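Local coordinates for protein GlcNAc-alpha-1,4-Gal-releasing endo-beta-galactosidase (Clostridium perfringens, PDB 1UPS) that probably hydrolyses O-glycosidic bonds as a calcium-binding endo-beta-galactosidase of glycoside hydrolase family 16, releasing GlcNAc-alpha-1,4-Gal, at residues Ile98-Lys103 with Met246-Asn251. Numbering follows the deposited sequence.
Sequences IMSFDK and MGTILN
With chi1 at 76°, the hydroxyl of Ser-100 is tucked between its own backbone N and carbonyl carbon, and from there OG meets the peptide N-H of Thr-248. A similar turn at Phe-101 (chi1 63°) brings the ring obliquely against Gly-247, its CD1 3.7 Å from Gly-247 CA. Segments 98-103 and 246-251 illustrate how a beta strand can break off while its pairing runs on. Up to Met-99 the arrangement is regular and antiparallel: Ile-98 and Leu-250 exchange two nearly straight backbone bonds, Ile-98 N to Leu-250 O (2.9 Å) and Leu-250 N to Ile-98 O (3.0 Å), and Met-99 faces Ile-249 as a non-hydrogen-bonded pair. At Ser-100 the chain turns out of strand conformation. Its N still donates to Thr-248 O (2.8 Å), but the return bond comes from Thr-248 N to the side-chain OG (2.9 Å), which thus stands in for a main-chain carbonyl. The same OG also hydrogen-bonds Tyr-124 O.

On one face, Met-99 and Ile-249 run side by side, SD 4.0 Å from Ile-249 CD1, and CE1 of Phe-101 reaches Ile-249 CG1 at the same distance of 4.0 Å. Met-99 CB lies above one face of that ring, toward its rim. On the other face of the sheet, CG1 of Ile-98 packs alongside Leu-250 CB, and both side chains touch Glu-76 in the opposing sheet of the beta sandwich, the jelly-roll architecture of family 16. Strand 94-99 is one of the two outermost strands of its antiparallel sheet within the chain, next to strand 246-254. Since Ser-100 OG accepts from Thr-248 N, its own proton is available for Tyr-124 O, so one buried hydroxyl can satisfy two backbone groups and tie the end of the strand both to 246-251 and to the chain at Tyr-124.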
loop_
_atom_site.group_PDB
_atom_site.type_symbol
_atom_site.label_atom_id
_atom_site.label_comp_id
_atom_site.label_asym_id
_atom_site.label_seq_id
_atom_site.Cartn_x
_atom_site.Cartn_y
_atom_site.Cartn_z
ATOM N N ILE A 98 1.893 -18.769 6.944
ATOM C CA ILE A 98 0.950 -18.776 8.060
ATOM C C ILE A 98 -0.210 -17.854 7.713
ATOM O O ILE A 98 -0.043 -16.900 6.927
ATOM C CB ILE A 98 1.618 -18.411 9.420
ATOM C CG1 ILE A 98 2.147 -16.960 9.434
ATOM C CG2 ILE A 98 2.733 -19.418 9.739
ATOM C CD1 ILE A 98 2.523 -16.438 10.835
ATOM N N MET A 99 -1.390 -18.140 8.274
ATOM C CA MET A 99 -2.555 -17.294 8.010
ATOM C C MET A 99 -3.291 -17.021 9.299
ATOM O O MET A 99 -3.296 -17.869 10.174
ATOM C CB MET A 99 -3.523 -17.974 7.037
ATOM C CG MET A 99 -2.883 -18.578 5.782
ATOM S SD MET A 99 -4.073 -18.877 4.467
ATOM C CE MET A 99 -5.231 -20.048 5.326
ATOM N N SER A 100 -3.914 -15.845 9.409
ATOM C CA SER A 100 -4.681 -15.476 10.612
ATOM C C SER A 100 -6.156 -15.942 10.576
ATOM O O SER A 100 -6.995 -15.430 11.320
ATOM C CB SER A 100 -4.604 -13.959 10.856
ATOM O OG SER A 100 -5.440 -13.252 9.943
ATOM N N PHE A 101 -6.454 -16.923 9.728
ATOM C CA PHE A 101 -7.823 -17.434 9.547
ATOM C C PHE A 101 -7.744 -18.801 8.860
ATOM O O PHE A 101 -6.678 -19.213 8.363
ATOM C CB PHE A 101 -8.638 -16.479 8.653
ATOM C CG PHE A 101 -8.076 -16.369 7.262
ATOM C CD1 PHE A 101 -7.028 -15.486 6.996
ATOM C CD2 PHE A 101 -8.529 -17.219 6.248
ATOM C CE1 PHE A 101 -6.450 -15.433 5.713
ATOM C CE2 PHE A 101 -7.968 -17.168 4.960
ATOM C CZ PHE A 101 -6.922 -16.267 4.697
ATOM N N ASP A 102 -8.878 -19.491 8.823
ATOM C CA ASP A 102 -9.017 -20.739 8.077
ATOM C C ASP A 102 -10.486 -20.780 7.708
ATOM O O ASP A 102 -11.339 -20.893 8.587
ATOM C CB ASP A 102 -8.615 -21.910 8.976
ATOM C CG ASP A 102 -8.623 -23.252 8.267
ATOM O OD1 ASP A 102 -8.306 -24.267 8.952
ATOM O OD2 ASP A 102 -8.917 -23.406 7.064
ATOM N N LYS A 103 -10.793 -20.661 6.421
ATOM C CA LYS A 103 -12.178 -20.466 6.016
ATOM C C LYS A 103 -12.377 -20.952 4.584
ATOM O O LYS A 103 -11.528 -20.701 3.725
ATOM C CB LYS A 103 -12.579 -18.977 6.155
ATOM C CG LYS A 103 -14.088 -18.702 5.963
ATOM C CD LYS A 103 -14.429 -17.266 6.377
ATOM C CE LYS A 103 -15.935 -16.949 6.312
ATOM N NZ LYS A 103 -16.368 -16.586 4.937
ATOM N N MET A 246 -10.814 -8.303 6.749
ATOM C CA MET A 246 -9.792 -9.002 5.969
ATOM C C MET A 246 -8.926 -9.826 6.899
ATOM O O MET A 246 -8.723 -9.454 8.073
ATOM C CB MET A 246 -8.919 -7.993 5.208
ATOM C CG MET A 246 -9.697 -7.204 4.142
ATOM S SD MET A 246 -8.657 -5.972 3.306
ATOM C CE MET A 246 -8.014 -6.997 1.915
ATOM N N GLY A 247 -8.414 -10.940 6.368
ATOM C CA GLY A 247 -7.494 -11.804 7.087
ATOM C C GLY A 247 -6.091 -11.587 6.562
ATOM O O GLY A 247 -5.927 -10.986 5.503
ATOM N N THR A 248 -5.094 -12.086 7.297
ATOM C CA THR A 248 -3.685 -11.826 6.990
ATOM C C THR A 248 -2.949 -13.101 6.630
ATOM O O THR A 248 -3.138 -14.130 7.278
ATOM C CB THR A 248 -3.004 -11.177 8.238
ATOM O OG1 THR A 248 -3.595 -9.885 8.463
ATOM C CG2 THR A 248 -1.499 -10.877 7.968
ATOM N N ILE A 249 -2.085 -13.006 5.620
ATOM C CA ILE A 249 -1.182 -14.107 5.263
ATOM C C ILE A 249 0.244 -13.580 5.279
ATOM O O ILE A 249 0.510 -12.487 4.768
ATOM C CB ILE A 249 -1.523 -14.654 3.835
ATOM C CG1 ILE A 249 -3.012 -15.077 3.764
ATOM C CG2 ILE A 249 -0.517 -15.778 3.435
ATOM C CD1 ILE A 249 -3.468 -15.570 2.377
ATOM N N LEU A 250 1.159 -14.356 5.870
ATOM C CA LEU A 250 2.578 -14.052 5.809
ATOM C C LEU A 250 3.255 -15.289 5.228
ATOM O O LEU A 250 3.144 -16.378 5.789
ATOM C CB LEU A 250 3.136 -13.762 7.222
ATOM C CG LEU A 250 2.820 -12.382 7.782
ATOM C CD1 LEU A 250 2.975 -12.382 9.347
ATOM C CD2 LEU A 250 3.703 -11.330 7.142
ATOM N N ASN A 251 3.939 -15.127 4.100
ATOM C CA ASN A 251 4.495 -16.291 3.414
ATOM C C ASN A 251 5.691 -15.984 2.520
ATOM O O ASN A 251 6.085 -14.818 2.343
ATOM C CB ASN A 251 3.380 -17.158 2.736
ATOM C CG ASN A 251 2.704 -16.497 1.538
ATOM O OD1 ASN A 251 2.716 -15.283 1.380
ATOM N ND2 ASN A 251 2.076 -17.332 0.683
#